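Local coordinates for protein RNA-dependent RNA polymerase (Toscana virus, PDB 6QW5) that probably cleaves host capped RNAs through a two-manganese endonuclease domain at the N terminus of the viral L protein, supplying primers for transcription, at residues V124-F129 against K161-Y166; K92-V97 against D114-T119. One frame throughout, in Å; residues are numbered along the deposited sequence.

Contact 1: residues V124-F129 against K161-Y166; sequences VYVVEF and KPISLY. With MN (manganese (II) ion), chain C; XI7 (2-4-dioxo-4-phenylbutanoic acid), chain E.
K161 passes slantwise over V124, CD 3.7 Å from V124 CG2 with CB also near that methyl, while its NZ runs on to a salt bridge with E118. The two strands are the parallel pair of a beta-alpha-beta unit, joined through helix 136-157, in a PD-(D/E)XK nuclease core. P162 opens the ladder, its O accepting the N-H of V124. I163 stands on the same face as V124 and V126, a face packed by helices 94-98 and 136-157; its CG2 lies 3.8 Å from V126 CG2. S164 uses both backbone groups, N to V124 O and O to V126 N, and turns CB obliquely to the ring of Y125. L165, its CG anti to the backbone N (chi1 171°), brings CD1 to 3.7 Å from V126 CG1. The side chains of Y166 and Y125 run side by side in the same direction, Y125 CD2 lying at the edge of the Y166 ring and in its plane. The N-H of Y166 reaches V126 O at 2.7 Å, almost straight (174°), and Y166 O takes E128 N. Beside that last bond, E128 OE2 and F129 O bind one manganese ion at 2.2 and 2.1 Å.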
# COMPACT_ATOMS: atom_id res chain seq x y z
N VAL A 124 -2.38 -7.04 15.45
CA VAL A 124 -2.48 -5.81 14.67
C VAL A 124 -1.42 -5.87 13.58
O VAL A 124 -0.27 -6.21 13.85
CB VAL A 124 -2.31 -4.56 15.54
CG1 VAL A 124 -2.27 -3.28 14.68
CG2 VAL A 124 -3.42 -4.47 16.60
N TYR A 125 -1.82 -5.56 12.34
CA TYR A 125 -0.90 -5.52 11.21
C TYR A 125 -0.77 -4.08 10.73
O TYR A 125 -1.78 -3.42 10.41
CB TYR A 125 -1.38 -6.44 10.08
CG TYR A 125 -1.46 -7.88 10.55
CD1 TYR A 125 -2.61 -8.36 11.19
CD2 TYR A 125 -0.38 -8.73 10.41
CE1 TYR A 125 -2.68 -9.65 11.65
CE2 TYR A 125 -0.44 -10.04 10.86
CZ TYR A 125 -1.59 -10.49 11.48
OH TYR A 125 -1.65 -11.79 11.93
N VAL A 126 0.45 -3.57 10.71
CA VAL A 126 0.73 -2.25 10.18
C VAL A 126 1.36 -2.43 8.81
O VAL A 126 2.31 -3.21 8.66
CB VAL A 126 1.64 -1.45 11.13
CG1 VAL A 126 2.06 -0.12 10.49
CG2 VAL A 126 0.92 -1.20 12.46
N VAL A 127 0.79 -1.77 7.79
CA VAL A 127 1.24 -1.92 6.40
C VAL A 127 1.58 -0.54 5.83
O VAL A 127 0.77 0.39 5.91
CB VAL A 127 0.18 -2.61 5.51
CG1 VAL A 127 0.78 -2.94 4.13
CG2 VAL A 127 -0.39 -3.87 6.17
N GLU A 128 2.77 -0.41 5.24
CA GLU A 128 3.14 0.84 4.57
C GLU A 128 3.53 0.53 3.14
O GLU A 128 4.28 -0.41 2.89
CB GLU A 128 4.27 1.57 5.29
CG GLU A 128 4.70 2.89 4.61
CD GLU A 128 3.61 3.96 4.58
OE1 GLU A 128 2.67 3.91 5.40
OE2 GLU A 128 3.70 4.88 3.73
N PHE A 129 2.99 1.32 2.21
CA PHE A 129 3.31 1.26 0.79
C PHE A 129 4.22 2.42 0.42
O PHE A 129 4.10 3.54 0.94
CB PHE A 129 2.05 1.35 -0.08
CG PHE A 129 0.94 0.42 0.33
CD1 PHE A 129 1.16 -0.94 0.43
CD2 PHE A 129 -0.34 0.91 0.57
CE1 PHE A 129 0.14 -1.80 0.78
CE2 PHE A 129 -1.37 0.06 0.93
CZ PHE A 129 -1.13 -1.30 1.03
N LYS A 161 -0.97 -4.56 22.00
CA LYS A 161 -1.33 -5.70 21.18
C LYS A 161 -0.13 -5.99 20.29
O LYS A 161 0.51 -5.05 19.82
CB LYS A 161 -2.56 -5.41 20.29
CG LYS A 161 -3.82 -5.02 21.01
CD LYS A 161 -4.80 -4.40 20.03
CE LYS A 161 -5.99 -3.77 20.75
NZ LYS A 161 -6.63 -2.69 19.92
N PRO A 162 0.18 -7.26 20.01
CA PRO A 162 1.31 -7.56 19.13
C PRO A 162 1.09 -6.94 17.75
O PRO A 162 -0.05 -6.79 17.30
CB PRO A 162 1.33 -9.09 19.06
CG PRO A 162 -0.07 -9.52 19.45
CD PRO A 162 -0.53 -8.48 20.45
N ILE A 163 2.19 -6.56 17.12
CA ILE A 163 2.18 -5.88 15.82
C ILE A 163 3.14 -6.60 14.90
O ILE A 163 4.26 -6.95 15.30
CB ILE A 163 2.56 -4.39 15.93
CG1 ILE A 163 1.50 -3.59 16.67
CG2 ILE A 163 2.83 -3.75 14.52
CD1 ILE A 163 1.96 -2.21 17.09
N SER A 164 2.70 -6.84 13.67
CA SER A 164 3.56 -7.23 12.56
C SER A 164 3.59 -6.09 11.55
O SER A 164 2.53 -5.62 11.10
CB SER A 164 3.06 -8.51 11.89
OG SER A 164 3.19 -9.62 12.75
N LEU A 165 4.78 -5.68 11.15
CA LEU A 165 4.98 -4.52 10.30
C LEU A 165 5.35 -4.99 8.90
O LEU A 165 6.37 -5.67 8.72
CB LEU A 165 6.06 -3.62 10.89
CG LEU A 165 6.55 -2.46 10.02
CD1 LEU A 165 5.40 -1.53 9.69
CD2 LEU A 165 7.68 -1.71 10.74
N TYR A 166 4.52 -4.66 7.91
CA TYR A 166 4.76 -5.08 6.54
C TYR A 166 5.00 -3.87 5.63
O TYR A 166 4.39 -2.82 5.82
CB TYR A 166 3.60 -5.90 6.00
CG TYR A 166 3.56 -7.30 6.54
CD1 TYR A 166 4.47 -8.25 6.10
CD2 TYR A 166 2.62 -7.67 7.49
CE1 TYR A 166 4.45 -9.55 6.59
CE2 TYR A 166 2.59 -8.97 7.99
CZ TYR A 166 3.50 -9.90 7.53
OH TYR A 166 3.47 -11.19 8.01
MN MN C . 2.80 5.01 1.73
O8 XI7 E . 1.92 6.82 2.35
C9 XI7 E . 2.77 7.82 2.02
C10 XI7 E . 3.96 7.54 1.40
O11 XI7 E . 4.33 6.38 1.06
O10 XI7 E . 4.76 8.48 1.16
C8 XI7 E . 2.46 9.12 2.29
C7 XI7 E . 1.24 9.64 2.97
C1 XI7 E . 1.04 11.15 3.05
C6 XI7 E . 2.05 12.01 2.58
C5 XI7 E . 1.91 13.41 2.64
C4 XI7 E . 0.75 13.97 3.18
C3 XI7 E . -0.26 13.11 3.65
C2 XI7 E . -0.12 11.71 3.59
O14 XI7 E . 0.45 8.95 3.62

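Contact 2: residues K92-V97 against D114-T119; sequences KKFVEV and DMIIET. With MN (manganese (II) ion), chain D; MN (manganese (II) ion), chain C; XI7 (2-4-dioxo-4-phenylbutanoic acid), chain E.
Apolar contact between I116 and the segment 92-97 carries this pairing. I116 CD1 sits over one face of the F94 ring, 3.9 Å from F94 CD1, the two side chains at about a right angle. With CG1 anti to the carbonyl carbon (chi1 -53°), the other branch of I116, CG2, lies beside the backbone carbonyl and meets V97 CG2 at 3.8 Å. The other methyl of V97, CG1, lies 3.8 Å from E118 OE1, the two side chains running antiparallel past one another, and E118 OE2 is claimed by K161 in a salt bridge. Polar against apolar, K92 O lies 3.3 Å from I116 CD1 and has no hydrogen-bond partner. Helix 94-98 thus packs on strand 115-118 of the PD-(D/E)XK sheet, where D114 and M115 form a classic beta bulge opposite V127. Metal bonds gather at the head of that strand. The D114 carboxylate bridges two manganese ions, OD1 to one at 2.0 Å and OD2 to the other at 2.3 Å, and 2,4-dioxo-4-phenylbutanoic acid, a metal-chelating diketo acid, bridges the same pair through O8. D91 and two waters join the diketo acid and D114 around the OD1-bound ion.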
# COMPACT_ATOMS: atom_id res chain seq x y z
N LYS A 92 -4.23 5.48 8.38
CA LYS A 92 -5.00 5.39 9.62
C LYS A 92 -4.08 5.76 10.77
O LYS A 92 -2.96 5.25 10.85
CB LYS A 92 -5.55 3.97 9.83
CG LYS A 92 -6.59 3.88 10.94
CD LYS A 92 -7.49 2.66 10.79
CE LYS A 92 -8.83 2.91 11.46
NZ LYS A 92 -9.80 1.80 11.24
N LYS A 93 -4.55 6.63 11.67
CA LYS A 93 -3.71 7.08 12.78
C LYS A 93 -3.63 6.05 13.90
O LYS A 93 -4.62 5.38 14.21
CB LYS A 93 -4.23 8.41 13.34
CG LYS A 93 -3.86 9.61 12.48
CD LYS A 93 -4.52 10.89 12.98
CE LYS A 93 -4.74 11.88 11.85
NZ LYS A 93 -3.48 12.19 11.13
N PHE A 94 -2.44 5.92 14.50
CA PHE A 94 -2.24 4.96 15.59
C PHE A 94 -3.25 5.15 16.71
O PHE A 94 -3.73 4.17 17.29
CB PHE A 94 -0.83 5.08 16.16
CG PHE A 94 0.21 4.39 15.34
CD1 PHE A 94 0.26 3.01 15.29
CD2 PHE A 94 1.14 5.12 14.62
CE1 PHE A 94 1.23 2.36 14.53
CE2 PHE A 94 2.11 4.48 13.86
CZ PHE A 94 2.15 3.11 13.81
N VAL A 95 -3.58 6.40 17.03
CA VAL A 95 -4.45 6.67 18.17
C VAL A 95 -5.84 6.09 17.93
O VAL A 95 -6.56 5.75 18.88
CB VAL A 95 -4.51 8.18 18.48
CG1 VAL A 95 -5.30 8.94 17.39
CG2 VAL A 95 -5.11 8.43 19.86
N GLU A 96 -6.24 5.95 16.67
CA GLU A 96 -7.56 5.41 16.37
C GLU A 96 -7.68 3.94 16.76
O GLU A 96 -8.80 3.47 16.98
CB GLU A 96 -7.86 5.57 14.88
CG GLU A 96 -7.94 7.02 14.43
CD GLU A 96 -8.13 7.13 12.92
OE1 GLU A 96 -8.91 6.32 12.38
OE2 GLU A 96 -7.50 8.00 12.29
N VAL A 97 -6.57 3.21 16.83
CA VAL A 97 -6.60 1.80 17.15
C VAL A 97 -6.12 1.53 18.57
O VAL A 97 -6.62 0.60 19.21
CB VAL A 97 -5.74 1.01 16.13
CG1 VAL A 97 -5.50 -0.42 16.59
CG2 VAL A 97 -6.38 1.03 14.74
N ASP A 114 -0.13 3.43 6.02
CA ASP A 114 -1.16 3.23 5.01
C ASP A 114 -2.26 2.29 5.47
O ASP A 114 -3.41 2.45 5.06
CB ASP A 114 -0.53 2.72 3.71
CG ASP A 114 0.25 3.80 2.98
OD1 ASP A 114 -0.16 4.98 3.01
OD2 ASP A 114 1.28 3.46 2.39
N MSE A 115 -1.94 1.29 6.29
CA MSE A 115 -2.98 0.41 6.85
C MSE A 115 -2.66 0.03 8.30
O MSE A 115 -1.50 -0.20 8.65
CB MSE A 115 -3.16 -0.88 6.04
CG MSE A 115 -3.30 -0.73 4.52
SE MSE A 115 -3.59 -2.48 3.69
CE MSE A 115 -5.56 -2.58 3.89
N ILE A 116 -3.68 -0.04 9.14
CA ILE A 116 -3.56 -0.64 10.47
C ILE A 116 -4.74 -1.58 10.60
O ILE A 116 -5.89 -1.13 10.66
CB ILE A 116 -3.55 0.41 11.60
CG1 ILE A 116 -2.49 1.47 11.35
CG2 ILE A 116 -3.27 -0.24 12.95
CD1 ILE A 116 -2.36 2.46 12.49
N ILE A 117 -4.47 -2.88 10.59
CA ILE A 117 -5.51 -3.91 10.56
C ILE A 117 -5.49 -4.67 11.88
O ILE A 117 -4.48 -5.27 12.25
CB ILE A 117 -5.32 -4.86 9.38
CG1 ILE A 117 -5.15 -4.05 8.08
CG2 ILE A 117 -6.47 -5.85 9.32
CD1 ILE A 117 -4.51 -4.82 6.95
N GLU A 118 -6.64 -4.71 12.56
CA GLU A 118 -6.78 -5.45 13.81
C GLU A 118 -7.63 -6.69 13.58
O GLU A 118 -8.72 -6.59 13.01
CB GLU A 118 -7.40 -4.58 14.92
CG GLU A 118 -7.45 -5.33 16.26
CD GLU A 118 -7.78 -4.44 17.46
OE1 GLU A 118 -7.96 -3.21 17.28
OE2 GLU A 118 -7.86 -4.99 18.58
N THR A 119 -7.14 -7.85 14.01
CA THR A 119 -7.88 -9.10 13.86
C THR A 119 -8.62 -9.45 15.15
O THR A 119 -8.33 -8.92 16.23
CB THR A 119 -6.96 -10.27 13.49
OG1 THR A 119 -6.07 -10.55 14.58
CG2 THR A 119 -6.16 -9.98 12.23
MN MN D . 0.15 6.96 3.37
MN MN C . 2.80 5.01 1.73
O8 XI7 E . 1.92 6.82 2.35
C9 XI7 E . 2.77 7.82 2.02
C10 XI7 E . 3.96 7.54 1.40
O11 XI7 E . 4.33 6.38 1.06
O10 XI7 E . 4.76 8.48 1.16
C8 XI7 E . 2.46 9.12 2.29
C7 XI7 E . 1.24 9.64 2.97
C1 XI7 E . 1.04 11.15 3.05
C6 XI7 E . 2.05 12.01 2.58
C5 XI7 E . 1.91 13.41 2.64
C4 XI7 E . 0.75 13.97 3.18
C3 XI7 E . -0.26 13.11 3.65
C2 XI7 E . -0.12 11.71 3.59
O14 XI7 E . 0.45 8.95 3.62
O HOH W 1 1.25 6.54 5.22
O HOH W 2 -1.11 7.28 1.79

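Overall arrangement
Contact 2 forms first: the chain runs from helix 94-98 through a mostly irregular loop and returns along strand 115-118, closing at 114-119. A short turn then leads into strand 124-131, where contact 1 opens; helix 136-157 intervenes before strand 163-171 closes it. The two loops therefore follow in series, neither enclosing nor crossing the other. They are joined through the sheet, since strand 124-131 pairs antiparallel with 115-118 and parallel with 163-171, so the central strand separates the other two. Both contacts reach the manganese ion shared by D114, E128 and F129, which H79 also binds, and D114 OD2 probably accepts a hydrogen bond from F129 N.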